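Local coordinates for protein CRISPR-associated endonuclease Cas3-HD (PDB 3S4L) that cleaves single-stranded DNA in a magnesium-dependent manner and also single-stranded RNA, serving as the nuclease of a CRISPR antiviral defence system, at residues 15-20 / 66-71; 36-41 / 208-213; 60-65 / 118-123. All coordinates share one frame; numbering follows the deposited sequence.

Contact 1 of 3, residues 15-20 / 66-71; sequences QSLIDH and HDIGKA. With CA (calcium ion), chain C.
Leu17, at the start of helix 17-31, lays its two methyl groups against the turn at Asp67 and Ile68, and the side chain of Asp67 runs from this leucine to the metal. Its CB packs on Leu17 CD1 at 4.1 Å. With chi1 at -80°, CG stands beside the residue's own backbone N, which carries the carboxylate off the leucine and over to the calcium ion. There the two oxygens divide the work: Asp67 OD2 binds the calcium at 2.3 Å, while Asp67 OD1 accepts a 2.6 Å hydrogen bond from a water that is itself a ligand of the ion. His66 and Asp67 are the His-Asp pair that names the HD phosphohydrolases; of the pair, Asp67 binds the calcium, together with His91, His123 and His124. Asp67 OD1 also has Lys70 NZ 3.9 Å away in a long salt bridge; that ammonium is held in addition by Ala11 O. His20 stands further back, its ring edge turned to the carboxylate with NE2 4.4 Å from Asp67 OD1. The other methyl of the leucine, Leu17 CD2, sits 3.9 Å from Asp67 O. It also touches Ile68 CD1 at 4.1 Å, the two side chains meeting at about a right angle. Helix 17-31 is N-capped by Ser16, whose OG accepts from Asp19 N at 3.2 Å.

Contact 2 of 3, residues 36-41 / 208-213; sequences LKTIKR and VGTLLL
Thr38 and Ile39 face Thr210 and Leu211 where two helices of the mainly helical HD domain run nearly antiparallel. Over these short segments the directions differ by 154° and the axes come within 9.7 Å, and the join is made by methyl groups, with aliphatic carbon on both sides. At the outer side, Thr38 CG2 meets Thr210 CG2 at 3.8 Å, methyl against methyl. Both threonines have chi1 near -55°, a torsion that swings the methyl to the far side of the backbone N and sets the hydroxyl beside that N, so the apolar branch of each is the one presented to the other helix. Deeper in, Ile39 and Leu211 are level with each other, their CA atoms 6.4 Å apart. Ile39 CG2 points at Leu211 CD2, the two side chains slanting across each other. The modelled separation of 3.2 Å between Ile39 CG2 and Leu211 CD2 is below normal carbon contact and is doubtful as a measure of tightness.

A second layer sets these residues in place. Ile39 rests on Val55 of helix 52-65 and on Trp28 of helix 17-31, while Leu211 is backed by Phe58 of helix 52-65 and by Ile115 and Thr119 of helix 110-121. The contact lies about 15 Å, centre to centre, from the middle of the chain, with Thr38 exposed and Ile39 and Leu211 buried. Between these levels, the methyl of Thr210 serves both: besides meeting Thr38, Thr210 CG2 leans over the backbone of Ile39, lying 4.3 Å from Ile39 CA.

Contact 3 of 3, residues 60-65 / 118-123; sequences KILIKL and LTVMLH. With CA (calcium ion), chain C.
From segment 60-65, Leu62 reaches across to helix 110-121, with one methyl for each of two neighbours. Leu62 CD2 packs on Val120 CG2 at 4.0 Å, the branches slanting past one another, and Leu62 CD1 lies 4.4 Å from Thr119 CG2. The chi1 of Leu62, -59°, keeps CG next to its own backbone N, and from there the two methyls extend to Val120 and Thr119. The hydroxyl of Thr119 takes no part in this; it bonds back to Ile115 O. Ile63, next in line, turns the other way, onto Val25 and Trp28 of helix 17-31. Leu65 ends the helix and packs on Thr99 of helix 91-107. Across from them, beyond Val120, the chain leaves its helix and brings in His123. Its ND1 donates to Val120 O, meeting a lone pair in the carbonyl plane while the oxygen is tilted 22° from the ring plane, although the modelled length of 2.5 Å is doubtfully short. With ND1 engaged in this way, the opposite nitrogen is left for the metal: His123 NE2 binds calcium at 2.4 Å. His66 packs its ring edge-to-face with that of His123. The packed helices lead into the loops carrying Asp67 and His123, two of the four protein ligands of this HD-family metal site.

Contact 3 lies close to the middle of the chain, and contacts 1 and 2 flank it, each with its centre about 12 Å away and 23 Å from the other. Helix 52-65 supplies one segment of contact 3 and runs directly into the 66-71 loop of contact 1; there the two contacts share the calcium ion and both of its waters. Contact 2 joins contact 3 differently, through Leu211 and Leu212, which pack on Thr119. Along the chain, contacts 1 and 3 interlock, while both segments of contact 3 fall between those of contact 2. Contacts 1 and 3 thus meet at the metal, while contact 2 joins more distant helices of the same domain.

Contact 1 of 3, residues 15-20 / 66-71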
loop_
_atom_site.group_PDB
_atom_site.type_symbol
_atom_site.label_atom_id
_atom_site.label_comp_id
_atom_site.label_asym_id
_atom_site.label_seq_id
_atom_site.Cartn_x
_atom_site.Cartn_y
_atom_site.Cartn_z
ATOM N N GLN A 15 -13.831 1.107 -13.785
ATOM C CA GLN A 15 -12.474 1.573 -14.024
ATOM C C GLN A 15 -11.409 0.494 -13.822
ATOM O O GLN A 15 -11.384 -0.182 -12.784
ATOM C CB GLN A 15 -12.203 2.771 -13.099
ATOM C CG GLN A 15 -11.100 3.708 -13.547
ATOM C CD GLN A 15 -11.012 4.972 -12.692
ATOM O OE1 GLN A 15 -11.643 5.074 -11.633
ATOM N NE2 GLN A 15 -10.227 5.942 -13.155
ATOM N N SER A 16 -10.524 0.339 -14.810
ATOM C CA SER A 16 -9.376 -0.554 -14.657
ATOM C C SER A 16 -8.411 0.022 -13.627
ATOM O O SER A 16 -8.361 1.238 -13.438
ATOM C CB SER A 16 -8.675 -0.810 -15.991
ATOM O OG SER A 16 -7.951 0.325 -16.431
ATOM N N LEU A 17 -7.674 -0.847 -12.938
ATOM C CA LEU A 17 -6.768 -0.395 -11.895
ATOM C C LEU A 17 -5.602 0.403 -12.499
ATOM O O LEU A 17 -5.208 1.437 -11.957
ATOM C CB LEU A 17 -6.274 -1.577 -11.038
ATOM C CG LEU A 17 -5.325 -1.266 -9.866
ATOM C CD1 LEU A 17 -6.004 -0.420 -8.791
ATOM C CD2 LEU A 17 -4.782 -2.551 -9.255
ATOM N N ILE A 18 -5.056 -0.078 -13.613
ATOM C CA ILE A 18 -4.024 0.653 -14.361
ATOM C C ILE A 18 -4.456 2.089 -14.725
ATOM O O ILE A 18 -3.731 3.058 -14.472
ATOM C CB ILE A 18 -3.629 -0.105 -15.651
ATOM C CG1 ILE A 18 -2.697 -1.268 -15.309
ATOM C CG2 ILE A 18 -2.952 0.833 -16.647
ATOM C CD1 ILE A 18 -1.517 -0.854 -14.432
ATOM N N ASP A 19 -5.635 2.223 -15.324
ATOM C CA ASP A 19 -6.142 3.547 -15.654
ATOM C C ASP A 19 -6.340 4.409 -14.414
ATOM O O ASP A 19 -6.025 5.599 -14.412
ATOM C CB ASP A 19 -7.435 3.457 -16.470
ATOM C CG ASP A 19 -7.189 2.984 -17.894
ATOM O OD1 ASP A 19 -6.134 3.348 -18.467
ATOM O OD2 ASP A 19 -8.042 2.248 -18.440
ATOM N N HIS A 20 -6.861 3.804 -13.353
ATOM C CA HIS A 20 -7.080 4.519 -12.105
ATOM C C HIS A 20 -5.750 4.994 -11.487
ATOM O O HIS A 20 -5.653 6.105 -10.971
ATOM C CB HIS A 20 -7.846 3.628 -11.120
ATOM C CG HIS A 20 -8.050 4.251 -9.774
ATOM N ND1 HIS A 20 -8.493 5.547 -9.612
ATOM C CD2 HIS A 20 -7.879 3.753 -8.528
ATOM C CE1 HIS A 20 -8.576 5.823 -8.322
ATOM N NE2 HIS A 20 -8.215 4.749 -7.643
ATOM N N HIS A 66 -0.850 1.323 -3.373
ATOM C CA HIS A 66 -1.699 1.259 -2.187
ATOM C C HIS A 66 -2.975 0.426 -2.411
ATOM O O HIS A 66 -3.533 -0.120 -1.463
ATOM C CB HIS A 66 -1.986 2.638 -1.595
ATOM C CG HIS A 66 -2.924 3.465 -2.405
ATOM N ND1 HIS A 66 -2.528 4.128 -3.547
ATOM C CD2 HIS A 66 -4.237 3.748 -2.240
ATOM C CE1 HIS A 66 -3.556 4.779 -4.050
ATOM N NE2 HIS A 66 -4.605 4.571 -3.272
ATOM N N ASP A 67 -3.420 0.318 -3.660
ATOM C CA ASP A 67 -4.556 -0.539 -3.988
ATOM C C ASP A 67 -4.204 -1.788 -4.768
ATOM O O ASP A 67 -5.091 -2.406 -5.380
ATOM C CB ASP A 67 -5.620 0.249 -4.758
ATOM C CG ASP A 67 -6.482 1.099 -3.847
ATOM O OD1 ASP A 67 -7.097 2.070 -4.343
ATOM O OD2 ASP A 67 -6.526 0.781 -2.636
ATOM N N ILE A 68 -2.926 -2.162 -4.761
ATOM C CA ILE A 68 -2.512 -3.365 -5.476
ATOM C C ILE A 68 -3.239 -4.590 -4.912
ATOM O O ILE A 68 -3.500 -5.549 -5.639
ATOM C CB ILE A 68 -0.974 -3.560 -5.483
ATOM C CG1 ILE A 68 -0.567 -4.533 -6.588
ATOM C CG2 ILE A 68 -0.496 -4.030 -4.127
ATOM C CD1 ILE A 68 -1.291 -4.266 -7.911
ATOM N N GLY A 69 -3.610 -4.524 -3.631
ATOM C CA GLY A 69 -4.372 -5.582 -2.979
ATOM C C GLY A 69 -5.689 -5.874 -3.692
ATOM O O GLY A 69 -6.279 -6.954 -3.524
ATOM N N LYS A 70 -6.160 -4.914 -4.490
ATOM C CA LYS A 70 -7.362 -5.143 -5.287
ATOM C C LYS A 70 -7.148 -6.210 -6.365
ATOM O O LYS A 70 -8.111 -6.789 -6.876
ATOM C CB LYS A 70 -7.879 -3.842 -5.912
ATOM C CG LYS A 70 -8.521 -2.864 -4.920
ATOM C CD LYS A 70 -9.012 -1.577 -5.644
ATOM C CE LYS A 70 -9.662 -0.566 -4.694
ATOM N NZ LYS A 70 -10.440 0.485 -5.450
ATOM N N ALA A 71 -5.898 -6.457 -6.738
ATOM C CA ALA A 71 -5.648 -7.513 -7.712
ATOM C C ALA A 71 -5.752 -8.910 -7.082
ATOM O O ALA A 71 -5.400 -9.895 -7.724
ATOM C CB ALA A 71 -4.300 -7.325 -8.413
HETATM CA CA CA C . -7.943 1.263 -0.947
HETATM O O HOH W 1 -7.756 3.251 -2.128
HETATM O O HOH W 2 -10.159 1.585 -2.666
#

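Contact 2 of 3, residues 36-41 / 208-213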
loop_
_atom_site.group_PDB
_atom_site.type_symbol
_atom_site.label_atom_id
_atom_site.label_comp_id
_atom_site.label_asym_id
_atom_site.label_seq_id
_atom_site.Cartn_x
_atom_site.Cartn_y
_atom_site.Cartn_z
ATOM N N LEU A 36 5.904 17.903 -1.185
ATOM C CA LEU A 36 7.235 17.305 -1.113
ATOM C C LEU A 36 8.091 17.753 0.103
ATOM O O LEU A 36 8.623 16.919 0.835
ATOM C CB LEU A 36 7.983 17.534 -2.433
ATOM C CG LEU A 36 8.169 16.348 -3.394
ATOM C CD1 LEU A 36 7.466 15.107 -2.924
ATOM C CD2 LEU A 36 7.761 16.692 -4.830
ATOM N N LYS A 37 8.245 19.054 0.324
ATOM C CA LYS A 37 9.040 19.494 1.473
ATOM C C LYS A 37 8.533 18.906 2.801
ATOM O O LYS A 37 9.327 18.416 3.612
ATOM C CB LYS A 37 9.114 21.020 1.556
ATOM C CG LYS A 37 9.989 21.537 2.689
ATOM C CD LYS A 37 9.920 23.056 2.735
ATOM C CE LYS A 37 10.432 23.639 4.037
ATOM N NZ LYS A 37 11.859 24.030 3.966
ATOM N N THR A 38 7.219 18.954 3.012
ATOM C CA THR A 38 6.624 18.480 4.260
ATOM C C THR A 38 6.915 17.004 4.459
ATOM O O THR A 38 7.333 16.582 5.531
ATOM C CB THR A 38 5.106 18.713 4.279
ATOM O OG1 THR A 38 4.847 20.110 4.096
ATOM C CG2 THR A 38 4.503 18.274 5.610
ATOM N N ILE A 39 6.709 16.220 3.414
ATOM C CA ILE A 39 7.010 14.801 3.482
ATOM C C ILE A 39 8.510 14.552 3.707
ATOM O O ILE A 39 8.879 13.701 4.508
ATOM C CB ILE A 39 6.542 14.090 2.217
ATOM C CG1 ILE A 39 5.040 14.312 2.016
ATOM C CG2 ILE A 39 6.860 12.609 2.298
ATOM C CD1 ILE A 39 4.536 13.866 0.660
ATOM N N LYS A 40 9.376 15.295 3.012
ATOM C CA LYS A 40 10.817 15.115 3.211
ATOM C C LYS A 40 11.218 15.350 4.664
ATOM O O LYS A 40 12.016 14.589 5.228
ATOM C CB LYS A 40 11.641 16.024 2.304
ATOM C CG LYS A 40 13.130 16.072 2.634
ATOM C CD LYS A 40 13.871 16.966 1.635
ATOM C CE LYS A 40 15.388 16.886 1.813
ATOM N NZ LYS A 40 15.839 17.569 3.048
ATOM N N ARG A 41 10.665 16.397 5.273
ATOM C CA ARG A 41 11.059 16.755 6.634
ATOM C C ARG A 41 10.416 15.869 7.711
ATOM O O ARG A 41 10.955 15.734 8.810
ATOM C CB ARG A 41 10.856 18.255 6.903
ATOM C CG ARG A 41 12.064 19.096 6.463
ATOM C CD ARG A 41 11.731 20.561 6.300
ATOM N NE ARG A 41 12.484 21.404 7.229
ATOM C CZ ARG A 41 13.775 21.710 7.101
ATOM N NH1 ARG A 41 14.481 21.233 6.080
ATOM N NH2 ARG A 41 14.367 22.488 8.004
ATOM N N VAL A 208 2.796 8.896 9.324
ATOM C CA VAL A 208 1.793 8.193 8.529
ATOM C C VAL A 208 0.719 9.170 8.081
ATOM O O VAL A 208 0.302 9.169 6.918
ATOM C CB VAL A 208 1.096 7.085 9.344
ATOM C CG1 VAL A 208 -0.097 6.527 8.571
ATOM C CG2 VAL A 208 2.068 5.993 9.712
ATOM N N GLY A 209 0.260 9.996 9.018
ATOM C CA GLY A 209 -0.729 11.015 8.718
ATOM C C GLY A 209 -0.258 11.946 7.621
ATOM O O GLY A 209 -1.031 12.333 6.754
ATOM N N THR A 210 1.028 12.286 7.647
ATOM C CA THR A 210 1.631 13.156 6.625
ATOM C C THR A 210 1.706 12.481 5.251
ATOM O O THR A 210 1.406 13.099 4.231
ATOM C CB THR A 210 3.070 13.579 7.039
ATOM O OG1 THR A 210 3.056 14.107 8.371
ATOM C CG2 THR A 210 3.642 14.620 6.084
ATOM N N LEU A 211 2.125 11.219 5.214
ATOM C CA LEU A 211 2.236 10.527 3.932
ATOM C C LEU A 211 0.845 10.270 3.361
ATOM O O LEU A 211 0.655 10.264 2.144
ATOM C CB LEU A 211 3.026 9.216 4.069
ATOM C CG LEU A 211 4.435 9.315 4.674
ATOM C CD1 LEU A 211 5.151 7.965 4.660
ATOM C CD2 LEU A 211 5.256 10.339 3.960
ATOM N N LEU A 212 -0.123 10.063 4.248
ATOM C CA LEU A 212 -1.506 9.792 3.852
ATOM C C LEU A 212 -2.181 10.886 2.982
ATOM O O LEU A 212 -2.797 10.574 1.953
ATOM C CB LEU A 212 -2.345 9.524 5.105
ATOM C CG LEU A 212 -3.038 8.170 5.250
ATOM C CD1 LEU A 212 -2.593 7.228 4.139
ATOM C CD2 LEU A 212 -2.794 7.562 6.647
ATOM N N LEU A 213 -2.067 12.154 3.385
ATOM C CA LEU A 213 -2.797 13.242 2.703
ATOM C C LEU A 213 -2.697 13.216 1.185
ATOM O O LEU A 213 -3.712 13.240 0.490
ATOM C CB LEU A 213 -2.348 14.615 3.190
ATOM C CG LEU A 213 -3.070 15.291 4.352
ATOM C CD1 LEU A 213 -2.218 15.239 5.625
ATOM C CD2 LEU A 213 -3.393 16.730 3.981
#

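Contact 3 of 3, residues 60-65 / 118-123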
loop_
_atom_site.group_PDB
_atom_site.type_symbol
_atom_site.label_atom_id
_atom_site.label_comp_id
_atom_site.label_asym_id
_atom_site.label_seq_id
_atom_site.Cartn_x
_atom_site.Cartn_y
_atom_site.Cartn_z
ATOM N N LYS A 60 5.262 8.173 -5.376
ATOM C CA LYS A 60 4.698 7.535 -6.559
ATOM C C LYS A 60 4.479 6.037 -6.349
ATOM O O LYS A 60 3.575 5.438 -6.928
ATOM C CB LYS A 60 5.614 7.714 -7.768
ATOM C CG LYS A 60 5.637 9.099 -8.403
ATOM C CD LYS A 60 6.552 9.073 -9.625
ATOM C CE LYS A 60 7.207 10.408 -9.888
ATOM N NZ LYS A 60 8.282 10.267 -10.905
ATOM N N ILE A 61 5.333 5.420 -5.550
ATOM C CA ILE A 61 5.179 3.994 -5.327
ATOM C C ILE A 61 3.979 3.714 -4.420
ATOM O O ILE A 61 3.195 2.806 -4.690
ATOM C CB ILE A 61 6.462 3.350 -4.789
ATOM C CG1 ILE A 61 7.529 3.395 -5.866
ATOM C CG2 ILE A 61 6.199 1.912 -4.397
ATOM C CD1 ILE A 61 8.907 3.038 -5.382
ATOM N N LEU A 62 3.821 4.517 -3.371
ATOM C CA LEU A 62 2.649 4.417 -2.506
ATOM C C LEU A 62 1.393 4.639 -3.327
ATOM O O LEU A 62 0.377 3.964 -3.151
ATOM C CB LEU A 62 2.709 5.475 -1.409
ATOM C CG LEU A 62 3.930 5.374 -0.518
ATOM C CD1 LEU A 62 3.697 6.225 0.724
ATOM C CD2 LEU A 62 4.178 3.911 -0.155
ATOM N N ILE A 63 1.470 5.611 -4.221
ATOM C CA ILE A 63 0.351 5.931 -5.067
ATOM C C ILE A 63 0.046 4.713 -5.921
ATOM O O ILE A 63 -1.100 4.277 -6.013
ATOM C CB ILE A 63 0.652 7.180 -5.926
ATOM C CG1 ILE A 63 0.641 8.433 -5.041
ATOM C CG2 ILE A 63 -0.366 7.332 -7.063
ATOM C CD1 ILE A 63 1.342 9.626 -5.643
ATOM N N LYS A 64 1.070 4.126 -6.521
ATOM C CA LYS A 64 0.816 3.042 -7.446
ATOM C C LYS A 64 0.405 1.741 -6.752
ATOM O O LYS A 64 -0.319 0.926 -7.311
ATOM C CB LYS A 64 2.040 2.817 -8.339
ATOM C CG LYS A 64 2.311 3.958 -9.321
ATOM C CD LYS A 64 3.648 3.769 -10.015
ATOM C CE LYS A 64 3.822 4.741 -11.174
ATOM N NZ LYS A 64 5.208 4.648 -11.737
ATOM N N LEU A 65 0.865 1.540 -5.531
ATOM C CA LEU A 65 0.708 0.238 -4.924
ATOM C C LEU A 65 -0.332 0.180 -3.811
ATOM O O LEU A 65 -0.663 -0.908 -3.330
ATOM C CB LEU A 65 2.060 -0.249 -4.406
ATOM C CG LEU A 65 3.140 -0.530 -5.452
ATOM C CD1 LEU A 65 4.406 -1.032 -4.748
ATOM C CD2 LEU A 65 2.653 -1.561 -6.483
ATOM N N LEU A 118 3.205 0.575 6.187
ATOM C CA LEU A 118 2.258 0.919 7.243
ATOM C C LEU A 118 1.270 1.986 6.775
ATOM O O LEU A 118 0.092 1.937 7.103
ATOM C CB LEU A 118 3.013 1.427 8.475
ATOM C CG LEU A 118 2.184 1.742 9.723
ATOM C CD1 LEU A 118 1.342 0.527 10.121
ATOM C CD2 LEU A 118 3.102 2.163 10.858
ATOM N N THR A 119 1.756 2.950 6.003
ATOM C CA THR A 119 0.890 3.988 5.473
ATOM C C THR A 119 -0.150 3.334 4.574
ATOM O O THR A 119 -1.347 3.649 4.636
ATOM C CB THR A 119 1.705 5.004 4.657
ATOM O OG1 THR A 119 2.657 5.637 5.516
ATOM C CG2 THR A 119 0.793 6.053 4.049
ATOM N N VAL A 120 0.332 2.418 3.735
ATOM C CA VAL A 120 -0.517 1.673 2.829
ATOM C C VAL A 120 -1.513 0.766 3.586
ATOM O O VAL A 120 -2.670 0.619 3.181
ATOM C CB VAL A 120 0.332 0.837 1.870
ATOM C CG1 VAL A 120 -0.502 -0.312 1.302
ATOM C CG2 VAL A 120 0.901 1.723 0.748
ATOM N N MET A 121 -1.054 0.167 4.683
ATOM C CA MET A 121 -1.885 -0.716 5.490
ATOM C C MET A 121 -2.975 0.102 6.177
ATOM O O MET A 121 -4.011 -0.413 6.581
ATOM C CB MET A 121 -1.023 -1.427 6.539
ATOM C CG MET A 121 -1.640 -2.714 7.116
ATOM S SD MET A 121 -0.791 -3.283 8.605
ATOM C CE MET A 121 0.570 -4.194 7.903
ATOM N N LEU A 122 -2.741 1.396 6.292
ATOM C CA LEU A 122 -3.656 2.255 7.016
ATOM C C LEU A 122 -4.280 3.295 6.086
ATOM O O LEU A 122 -4.820 4.281 6.558
ATOM C CB LEU A 122 -2.906 2.964 8.160
ATOM C CG LEU A 122 -2.738 2.267 9.521
ATOM C CD1 LEU A 122 -2.427 0.784 9.407
ATOM C CD2 LEU A 122 -1.677 2.964 10.382
ATOM N N HIS A 123 -4.225 3.087 4.771
ATOM C CA HIS A 123 -4.688 4.145 3.869
ATOM C C HIS A 123 -6.200 4.305 3.867
ATOM O O HIS A 123 -6.729 5.197 3.199
ATOM C CB HIS A 123 -4.129 4.017 2.440
ATOM C CG HIS A 123 -4.758 2.924 1.628
ATOM N ND1 HIS A 123 -4.183 1.676 1.493
ATOM C CD2 HIS A 123 -5.896 2.897 0.893
ATOM C CE1 HIS A 123 -4.934 0.928 0.703
ATOM N NE2 HIS A 123 -5.989 1.639 0.340
HETATM CA CA CA C . -7.943 1.263 -0.947
HETATM O O HOH W 2 -10.159 1.585 -2.666
HETATM O O HOH W 1 -7.756 3.251 -2.128
#